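Phenylacetaldehyde dehydrogenase (Burkholderia cenocepacia, PDB 4O5H) probably catalyses the NAD+-dependent oxidation of phenylacetaldehyde to phenylacetate, as a member of the aldehyde dehydrogenase family. Local coordinates at residues E165-R171 with K504-Y510; Y141-W145 with L492-I497; R94-M98 with A196-G202. All coordinates share one frame; numbering follows the deposited sequence. Where two conformers were deposited one is given.

How the contacts relate
From the N terminus, contact 3 closes the first loop, bringing helix 91-107 against the C-terminal end of helix 187-201. Contact 2 opens next, at the end of helix 124-145, and contact 1 follows at the start of strand 166-181; both find their partners near the C terminus, in helix 493-499 and strand 501-509, which follow each other in the chain. The three loops all cross in sequence. Contacts 2 and 3 touch, their centres about 9 Å apart, M142 and A143 packing on M98 and A200, so four helices meet there. Contact 1 stands apart, its centre 26 to 27 Å from theirs, on a beta arm that reaches the second subunit.

Contact 1: E165-R171 with K504-Y510; sequences EIFAYTR and KSVMMNY
F167 and M508 exchange a pair of backbone hydrogen bonds, F167 N to M508 O at 2.9 Å and M508 N to F167 O at 2.8 Å. Y169 with V506 and R171 with K504 repeat the pattern, and Y510 N adds a last bond to E165 O beyond the paired strands. One water joins E165 N to N509 OD1, which also accepts from A511 N, and another links E165 OE2 to Y510 OH. R171 and K504 run side by side; E173 forms salt bridges with both, which probably eases their like charges, and K504 NZ also donates to I461 O of the second subunit.

The antiparallel ladder belongs to the projecting oligomerisation arm of the aldehyde dehydrogenase fold; S505 to M508 also pair in parallel with a strand of the second subunit, carrying the sheet across the interface.

Over one face of the Y169 ring, V506 makes a CH-pi contact, its CB 3.7 Å from the ring centroid. With chi1 at 65°, the tyrosine ring folds back over the valine, and M508 CE comes to the ring edge. E165 CB likewise sits over the Y510 ring, 3.8 Å from its centroid. On the other side of the sheet, I166 CG2 meets M507 CG at 3.6 Å, while I166 CD1 rests against N509 CB.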
loop_
_atom_site.group_PDB
_atom_site.type_symbol
_atom_site.label_atom_id
_atom_site.label_comp_id
_atom_site.label_asym_id
_atom_site.label_seq_id
_atom_site.Cartn_x
_atom_site.Cartn_y
_atom_site.Cartn_z
ATOM N N GLU A 165 21.899 26.164 -0.662
ATOM C CA GLU A 165 21.785 26.109 -2.117
ATOM C C GLU A 165 21.486 24.657 -2.482
ATOM O O GLU A 165 22.381 23.879 -2.809
ATOM C CB GLU A 165 23.055 26.629 -2.788
ATOM C CG GLU A 165 23.232 28.142 -2.604
ATOM C CD GLU A 165 24.491 28.661 -3.234
ATOM O OE1 GLU A 165 25.574 28.509 -2.630
ATOM O OE2 GLU A 165 24.375 29.197 -4.350
ATOM N N ILE A 166 20.211 24.336 -2.372
ATOM C CA ILE A 166 19.696 22.988 -2.538
ATOM C C ILE A 166 18.709 22.979 -3.711
ATOM O O ILE A 166 17.817 23.812 -3.756
ATOM C CB ILE A 166 18.967 22.533 -1.268
ATOM C CG1 ILE A 166 19.945 22.481 -0.092
ATOM C CG2 ILE A 166 18.301 21.197 -1.481
ATOM C CD1 ILE A 166 21.064 21.468 -0.243
ATOM N N PHE A 167 18.935 22.052 -4.647
ATOM C CA PHE A 167 18.006 21.783 -5.723
ATOM C C PHE A 167 17.384 20.420 -5.428
ATOM O O PHE A 167 18.106 19.449 -5.373
ATOM C CB PHE A 167 18.750 21.770 -7.044
ATOM C CG PHE A 167 17.909 21.334 -8.208
ATOM C CD1 PHE A 167 16.802 22.097 -8.602
ATOM C CD2 PHE A 167 18.234 20.199 -8.925
ATOM C CE1 PHE A 167 16.027 21.708 -9.682
ATOM C CE2 PHE A 167 17.472 19.802 -10.016
ATOM C CZ PHE A 167 16.353 20.548 -10.391
ATOM N N ALA A 168 16.064 20.361 -5.264
ATOM C CA ALA A 168 15.369 19.144 -4.806
ATOM C C ALA A 168 14.089 18.865 -5.590
ATOM O O ALA A 168 13.382 19.802 -5.961
ATOM C CB ALA A 168 15.026 19.277 -3.328
ATOM N N TYR A 169 13.890 17.601 -5.946
ATOM C CA TYR A 169 12.795 17.165 -6.786
ATOM C C TYR A 169 12.510 15.695 -6.582
ATOM O O TYR A 169 13.238 15.029 -5.901
ATOM C CB TYR A 169 13.072 17.455 -8.255
ATOM C CG TYR A 169 14.229 16.700 -8.886
ATOM C CD1 TYR A 169 15.541 17.175 -8.800
ATOM C CD2 TYR A 169 14.015 15.530 -9.598
ATOM C CE1 TYR A 169 16.596 16.472 -9.374
ATOM C CE2 TYR A 169 15.081 14.824 -10.202
ATOM C CZ TYR A 169 16.368 15.314 -10.079
ATOM O OH TYR A 169 17.411 14.645 -10.648
ATOM N N THR A 170 11.361 15.239 -7.077
ATOM C CA THR A 170 10.980 13.848 -7.081
ATOM C C THR A 170 10.859 13.345 -8.521
ATOM O O THR A 170 10.494 14.109 -9.452
ATOM C CB THR A 170 9.671 13.564 -6.309
ATOM O OG1 THR A 170 8.591 14.238 -6.948
ATOM C CG2 THR A 170 9.785 14.029 -4.864
ATOM N N ARG A 171 11.221 12.087 -8.704
ATOM C CA ARG A 171 11.065 11.340 -9.953
ATOM C C ARG A 171 10.126 10.236 -9.720
ATOM O O ARG A 171 10.146 9.608 -8.643
ATOM C CB ARG A 171 12.318 10.582 -10.307
ATOM C CG ARG A 171 13.447 11.398 -10.774
ATOM C CD ARG A 171 14.757 10.606 -10.846
ATOM N NE ARG A 171 14.696 9.341 -11.550
ATOM C CZ ARG A 171 14.755 9.167 -12.862
ATOM N NH1 ARG A 171 14.910 10.187 -13.699
ATOM N NH2 ARG A 171 14.671 7.950 -13.339
ATOM N N LYS A 504 11.234 8.599 -6.178
ATOM C CA LYS A 504 12.616 8.816 -5.775
ATOM C C LYS A 504 12.802 10.302 -5.526
ATOM O O LYS A 504 12.640 11.108 -6.455
ATOM C CB LYS A 504 13.590 8.320 -6.857
ATOM C CG LYS A 504 15.070 8.652 -6.601
ATOM C CD LYS A 504 15.986 8.209 -7.728
ATOM C CE LYS A 504 16.200 6.716 -7.722
ATOM N NZ LYS A 504 16.831 6.248 -9.004
ATOM N N SER A 505 13.156 10.669 -4.307
ATOM C CA SER A 505 13.527 12.039 -4.021
ATOM C C SER A 505 15.016 12.255 -4.382
ATOM O O SER A 505 15.836 11.400 -4.142
ATOM C CB SER A 505 13.301 12.364 -2.566
ATOM O OG SER A 505 11.935 12.340 -2.266
ATOM N N VAL A 506 15.324 13.417 -4.949
ATOM C CA VAL A 506 16.670 13.793 -5.323
ATOM C C VAL A 506 16.970 15.152 -4.702
ATOM O O VAL A 506 16.174 16.087 -4.849
ATOM C CB VAL A 506 16.812 13.884 -6.857
ATOM C CG1 VAL A 506 18.250 14.205 -7.256
ATOM C CG2 VAL A 506 16.391 12.554 -7.492
ATOM N N MET A 507 18.109 15.276 -4.036
ATOM C CA MET A 507 18.449 16.503 -3.353
ATOM C C MET A 507 19.908 16.808 -3.573
ATOM O O MET A 507 20.773 16.106 -3.080
ATOM C CB MET A 507 18.153 16.363 -1.853
ATOM C CG MET A 507 18.386 17.633 -1.043
ATOM S SD MET A 507 18.196 17.374 0.750
ATOM C CE MET A 507 16.598 17.931 1.200
ATOM N N MET A 508 20.166 17.880 -4.309
ATOM C CA MET A 508 21.508 18.246 -4.737
ATOM C C MET A 508 21.959 19.522 -4.041
ATOM O O MET A 508 21.312 20.555 -4.135
ATOM C CB MET A 508 21.535 18.494 -6.216
ATOM C CG MET A 508 21.000 17.357 -7.055
ATOM S SD MET A 508 21.610 17.427 -8.749
ATOM C CE MET A 508 20.723 16.101 -9.515
ATOM N N ASN A 509 23.085 19.442 -3.353
ATOM C CA ASN A 509 23.712 20.620 -2.794
ATOM C C ASN A 509 24.683 21.159 -3.830
ATOM O O ASN A 509 25.727 20.542 -4.096
ATOM C CB ASN A 509 24.444 20.272 -1.517
ATOM C CG ASN A 509 25.236 21.434 -0.953
ATOM O OD1 ASN A 509 25.110 22.577 -1.330
ATOM N ND2 ASN A 509 26.086 21.104 -0.005
ATOM N N TYR A 510 24.339 22.295 -4.407
ATOM C CA TYR A 510 25.153 22.843 -5.477
ATOM C C TYR A 510 26.010 24.043 -5.043
ATOM O O TYR A 510 26.462 24.808 -5.867
ATOM C CB TYR A 510 24.264 23.196 -6.655
ATOM C CG TYR A 510 23.240 24.265 -6.429
ATOM C CD1 TYR A 510 23.534 25.602 -6.660
ATOM C CD2 TYR A 510 21.925 23.937 -6.051
ATOM C CE1 TYR A 510 22.572 26.591 -6.502
ATOM C CE2 TYR A 510 20.958 24.913 -5.901
ATOM C CZ TYR A 510 21.293 26.232 -6.154
ATOM O OH TYR A 510 20.365 27.197 -5.971
HETATM O O HOH W 1 23.829 24.419 0.342
HETATM O O HOH W 2 21.658 29.685 -5.955
#

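Contact 2: Y141-W145 with L492-I497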
loop_
_atom_site.group_PDB
_atom_site.type_symbol
_atom_site.label_atom_id
_atom_site.label_comp_id
_atom_site.label_asym_id
_atom_site.label_seq_id
_atom_site.Cartn_x
_atom_site.Cartn_y
_atom_site.Cartn_z
ATOM N N TYR A 141 -7.254 5.162 -22.295
ATOM C CA TYR A 141 -7.174 6.159 -21.209
ATOM C C TYR A 141 -5.758 6.162 -20.610
ATOM O O TYR A 141 -5.097 7.214 -20.506
ATOM C CB TYR A 141 -8.239 5.884 -20.164
ATOM C CG TYR A 141 -8.129 6.729 -18.910
ATOM C CD1 TYR A 141 -8.680 7.979 -18.848
ATOM C CD2 TYR A 141 -7.380 6.288 -17.821
ATOM C CE1 TYR A 141 -8.546 8.766 -17.713
ATOM C CE2 TYR A 141 -7.214 7.074 -16.693
ATOM C CZ TYR A 141 -7.824 8.309 -16.643
ATOM O OH TYR A 141 -7.650 9.104 -15.513
ATOM N N MET A 142 -5.248 4.972 -20.268
ATOM C CA MET A 142 -3.920 4.878 -19.665
ATOM C C MET A 142 -2.789 5.241 -20.630
ATOM O O MET A 142 -1.766 5.750 -20.214
ATOM C CB MET A 142 -3.712 3.463 -19.079
ATOM C CG MET A 142 -4.700 3.095 -17.958
ATOM S SD MET A 142 -4.494 4.143 -16.510
ATOM C CE MET A 142 -6.022 3.758 -15.657
ATOM N N ALA A 143 -2.975 4.958 -21.913
ATOM C CA ALA A 143 -2.033 5.389 -22.919
ATOM C C ALA A 143 -1.728 6.876 -22.788
ATOM O O ALA A 143 -0.561 7.319 -22.878
ATOM C CB ALA A 143 -2.537 5.107 -24.326
ATOM N N GLY A 144 -2.756 7.639 -22.546
ATOM C CA GLY A 144 -2.594 9.078 -22.411
ATOM C C GLY A 144 -1.823 9.471 -21.156
ATOM O O GLY A 144 -1.254 10.563 -21.134
ATOM N N TRP A 145 -1.815 8.623 -20.103
ATOM C CA TRP A 145 -0.982 8.903 -18.943
ATOM C C TRP A 145 0.497 8.666 -19.200
ATOM O O TRP A 145 1.325 9.261 -18.494
ATOM C CB TRP A 145 -1.389 8.104 -17.678
ATOM C CG TRP A 145 -2.541 8.736 -16.948
ATOM C CD1 TRP A 145 -3.738 8.215 -16.753
ATOM C CD2 TRP A 145 -2.572 10.046 -16.354
ATOM N NE1 TRP A 145 -4.552 9.084 -16.045
ATOM C CE2 TRP A 145 -3.845 10.214 -15.777
ATOM C CE3 TRP A 145 -1.630 11.044 -16.200
ATOM C CZ2 TRP A 145 -4.229 11.382 -15.147
ATOM C CZ3 TRP A 145 -1.999 12.206 -15.610
ATOM C CH2 TRP A 145 -3.282 12.365 -15.058
ATOM N N LEU A 492 -7.693 2.105 -11.576
ATOM C CA LEU A 492 -8.204 3.168 -12.465
ATOM C C LEU A 492 -7.833 4.577 -12.037
ATOM O O LEU A 492 -7.338 4.824 -10.949
ATOM C CB LEU A 492 -9.712 3.026 -12.667
ATOM C CG LEU A 492 -10.183 1.658 -13.180
ATOM C CD1 LEU A 492 -11.704 1.629 -13.286
ATOM C CD2 LEU A 492 -9.594 1.395 -14.551
ATOM N N GLY A 493 -8.067 5.516 -12.946
ATOM C CA GLY A 493 -7.809 6.923 -12.685
ATOM C C GLY A 493 -6.353 7.292 -12.614
ATOM O O GLY A 493 -5.449 6.481 -12.869
ATOM N N ARG A 494 -6.120 8.535 -12.241
ATOM C CA ARG A 494 -4.784 8.992 -11.910
ATOM C C ARG A 494 -4.196 8.182 -10.760
ATOM O O ARG A 494 -2.981 7.934 -10.721
ATOM C CB ARG A 494 -4.830 10.472 -11.516
ATOM C CG ARG A 494 -3.477 11.090 -11.318
ATOM C CD ARG A 494 -3.587 12.580 -11.559
ATOM N NE ARG A 494 -4.578 13.158 -10.669
ATOM C CZ ARG A 494 -4.319 13.521 -9.417
ATOM N NH1 ARG A 494 -3.096 13.356 -8.905
ATOM N NH2 ARG A 494 -5.276 14.073 -8.663
ATOM N N ALA A 495 -5.035 7.764 -9.829
ATOM C CA ALA A 495 -4.547 7.033 -8.641
ATOM C C ALA A 495 -3.749 5.792 -9.008
ATOM O O ALA A 495 -2.685 5.531 -8.436
ATOM C CB ALA A 495 -5.696 6.684 -7.718
ATOM N N VAL A 496 -4.241 4.997 -9.945
ATOM C CA VAL A 496 -3.573 3.692 -10.194
ATOM C C VAL A 496 -2.214 3.935 -10.802
ATOM O O VAL A 496 -1.243 3.250 -10.492
ATOM C CB VAL A 496 -4.434 2.715 -11.048
ATOM C CG1 VAL A 496 -4.564 3.199 -12.490
ATOM C CG2 VAL A 496 -3.862 1.324 -11.012
ATOM N N ILE A 497 -2.118 4.962 -11.632
ATOM C CA ILE A 497 -0.850 5.324 -12.230
ATOM C C ILE A 497 0.198 5.576 -11.161
ATOM O O ILE A 497 1.325 5.021 -11.181
ATOM C CB ILE A 497 -1.018 6.554 -13.175
ATOM C CG1 ILE A 497 -1.829 6.148 -14.415
ATOM C CG2 ILE A 497 0.310 7.144 -13.563
ATOM C CD1 ILE A 497 -1.109 5.236 -15.419
#
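Y141 brings its hydroxyl to the backbone of G493, OH lying 3.6 Å from the glycine CA. The same oxygen accepts a hydrogen bond from W145 NE1 one turn later, at 3.1 Å and nearly in the indole plane, which ties the two aromatic side chains together. M142 bends at chi2 (-64°), carrying its sulfur and methyl toward the second helix. CE meets V496 CG1 at 3.5 Å, the two side chains crossing at about a right angle, and also approaches the backbone at L492 and G493. SD slides past I497, 3.7 Å from CD1. W145 then meets I497 and R494 with different parts of its indole: the pyrrole-side atom CD1 lies 3.7 Å from I497 CG1, whereas CH2 of the six-membered ring is 3.5 Å from R494 CD. The arginine's aliphatic chain does the touching here, its guanidinium plane turned 57° from the indole. G493, with positive phi, leads the chain into helix 493-499. That short helix crosses the end of helix 124-145 at -57°, their local axes 10.8 Å apart; helix 187-201 touches both through A196, P197 and A200, and helix 91-107 packs on M142 through M98.

Contact 3: R94-M98 with A196-G202; sequences RERLM and APALATG
The guanidinium of R94 is turned edge-on to A200 O, which lies in its plane, while the T201 carbonyl sits over one of its faces, displaced toward the rim. A200 belongs to the last turn of helix 187-201, which is closed by a Schellman motif: G202, with positive phi, turns the chain out of the helix, and its N bonds back to L199 O and, weakly, to A198 O. In one of the two conformers of R94, two nitrogens hold the single carbonyl oxygen: R94 NE donates to A200 O at 3.0 Å and R94 NH2 donates to the same atom at 2.9 Å. Their approaches differ. NE stands above the carbonyl plane, 66° out of it, whereas NH2 is tilted by only 21°, although both come from the same face. Both bonds are clearly bent. A bend of the arginine chain at chi3 turns NE and the guanidinium toward A200 O, side-on to the helix end, where the positive charge would probably interact favourably with the carbonyl end of the helix dipole. R94 CD lies 3.4 Å from L199 O.

One turn along helix 91-107, M98 supplies the apolar half of the contact between these roughly antiparallel helices, whose local axes approach to 9.5 Å. SD rests on the backbone at A200 and against L199 CB, the methionine and leucine side chains crossing at an oblique angle. Helix 124-145 also packs here, with A143 on M98 and F139 on A196, and helix 493-499 lies against helix 187-201 as well. The M98 chain turns at chi3 (68°), which lays its terminal methyl against the preceding turn: CE lies 3.3 Å from A196 O and 4.2 Å from A196 CB.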
loop_
_atom_site.group_PDB
_atom_site.type_symbol
_atom_site.label_atom_id
_atom_site.label_comp_id
_atom_site.label_asym_id
_atom_site.label_seq_id
_atom_site.Cartn_x
_atom_site.Cartn_y
_atom_site.Cartn_z
ATOM N N ARG A 94 5.551 4.182 -25.630
ATOM C CA ARG A 94 4.609 3.440 -24.824
ATOM C C ARG A 94 3.166 3.882 -25.158
ATOM O O ARG A 94 2.268 3.065 -25.306
ATOM C CB ARG A 94 4.894 3.627 -23.317
ATOM C CG ARG A 94 6.333 3.303 -22.901
ATOM C CD ARG A 94 6.508 3.018 -21.407
ATOM N NE ARG A 94 6.004 4.068 -20.529
ATOM C CZ ARG A 94 6.730 5.095 -20.055
ATOM N NH1 ARG A 94 8.026 5.208 -20.389
ATOM N NH2 ARG A 94 6.160 6.026 -19.243
ATOM N N GLU A 95 2.982 5.182 -25.302
ATOM C CA GLU A 95 1.696 5.769 -25.655
ATOM C C GLU A 95 1.207 5.183 -26.977
ATOM O O GLU A 95 0.068 4.694 -27.062
ATOM C CB GLU A 95 1.864 7.298 -25.743
ATOM C CG GLU A 95 0.639 8.081 -26.167
ATOM C CD GLU A 95 0.998 9.564 -26.277
ATOM O OE1 GLU A 95 1.766 9.931 -27.191
ATOM O OE2 GLU A 95 0.502 10.345 -25.412
ATOM N N ARG A 96 2.082 5.199 -27.979
ATOM C CA ARG A 96 1.716 4.773 -29.325
ATOM C C ARG A 96 1.270 3.317 -29.319
ATOM O O ARG A 96 0.214 2.964 -29.880
ATOM C CB ARG A 96 2.876 4.959 -30.293
ATOM C CG ARG A 96 2.517 4.544 -31.724
ATOM C CD ARG A 96 3.613 4.720 -32.712
ATOM N NE ARG A 96 4.052 6.116 -32.855
ATOM C CZ ARG A 96 3.546 7.062 -33.674
ATOM N NH1 ARG A 96 2.457 6.875 -34.399
ATOM N NH2 ARG A 96 4.131 8.250 -33.713
ATOM N N LEU A 97 2.066 2.475 -28.679
ATOM C CA LEU A 97 1.793 1.032 -28.671
ATOM C C LEU A 97 0.457 0.719 -27.953
ATOM O O LEU A 97 -0.307 -0.128 -28.391
ATOM C CB LEU A 97 2.928 0.247 -28.030
ATOM C CG LEU A 97 4.262 0.289 -28.794
ATOM C CD1 LEU A 97 5.356 -0.300 -27.931
ATOM C CD2 LEU A 97 4.166 -0.483 -30.080
ATOM N N MET A 98 0.219 1.395 -26.850
ATOM C CA MET A 98 -1.028 1.200 -26.097
ATOM C C MET A 98 -2.210 1.628 -26.927
ATOM O O MET A 98 -3.255 0.975 -26.884
ATOM C CB MET A 98 -0.970 1.944 -24.772
ATOM C CG MET A 98 0.057 1.344 -23.814
ATOM S SD MET A 98 0.099 2.194 -22.223
ATOM C CE MET A 98 -1.478 1.728 -21.588
ATOM N N ALA A 196 -2.798 -2.326 -18.144
ATOM C CA ALA A 196 -2.699 -1.011 -18.783
ATOM C C ALA A 196 -1.853 -0.002 -17.978
ATOM O O ALA A 196 -0.979 0.638 -18.530
ATOM C CB ALA A 196 -4.046 -0.450 -19.157
ATOM N N PRO A 197 -2.065 0.086 -16.666
ATOM C CA PRO A 197 -1.269 1.049 -15.918
ATOM C C PRO A 197 0.188 0.662 -15.862
ATOM O O PRO A 197 1.055 1.536 -15.786
ATOM C CB PRO A 197 -1.872 1.026 -14.510
ATOM C CG PRO A 197 -3.143 0.279 -14.597
ATOM C CD PRO A 197 -3.140 -0.510 -15.873
ATOM N N ALA A 198 0.459 -0.629 -15.890
ATOM C CA ALA A 198 1.831 -1.133 -15.960
ATOM C C ALA A 198 2.535 -0.715 -17.227
ATOM O O ALA A 198 3.650 -0.206 -17.190
ATOM C CB ALA A 198 1.833 -2.642 -15.845
ATOM N N LEU A 199 1.880 -0.864 -18.355
ATOM C CA LEU A 199 2.458 -0.455 -19.597
ATOM C C LEU A 199 2.684 1.046 -19.675
ATOM O O LEU A 199 3.718 1.507 -20.186
ATOM C CB LEU A 199 1.601 -0.927 -20.757
ATOM C CG LEU A 199 1.367 -2.446 -20.850
ATOM C CD1 LEU A 199 0.503 -2.788 -22.038
ATOM C CD2 LEU A 199 2.683 -3.179 -20.977
ATOM N N ALA A 200 1.727 1.804 -19.171
ATOM C CA ALA A 200 1.805 3.270 -19.228
ATOM C C ALA A 200 2.982 3.799 -18.433
ATOM O O ALA A 200 3.587 4.759 -18.832
ATOM C CB ALA A 200 0.509 3.871 -18.677
ATOM N N THR A 201 3.296 3.151 -17.300
ATOM C CA THR A 201 4.376 3.583 -16.443
ATOM C C THR A 201 5.740 2.979 -16.785
ATOM O O THR A 201 6.775 3.389 -16.202
ATOM C CB THR A 201 4.091 3.250 -14.967
ATOM O OG1 THR A 201 3.807 1.855 -14.828
ATOM C CG2 THR A 201 2.904 4.034 -14.488
ATOM N N GLY A 202 5.770 1.997 -17.664
ATOM C CA GLY A 202 7.059 1.381 -18.036
ATOM C C GLY A 202 7.380 0.119 -17.251
ATOM O O GLY A 202 8.491 -0.389 -17.318
#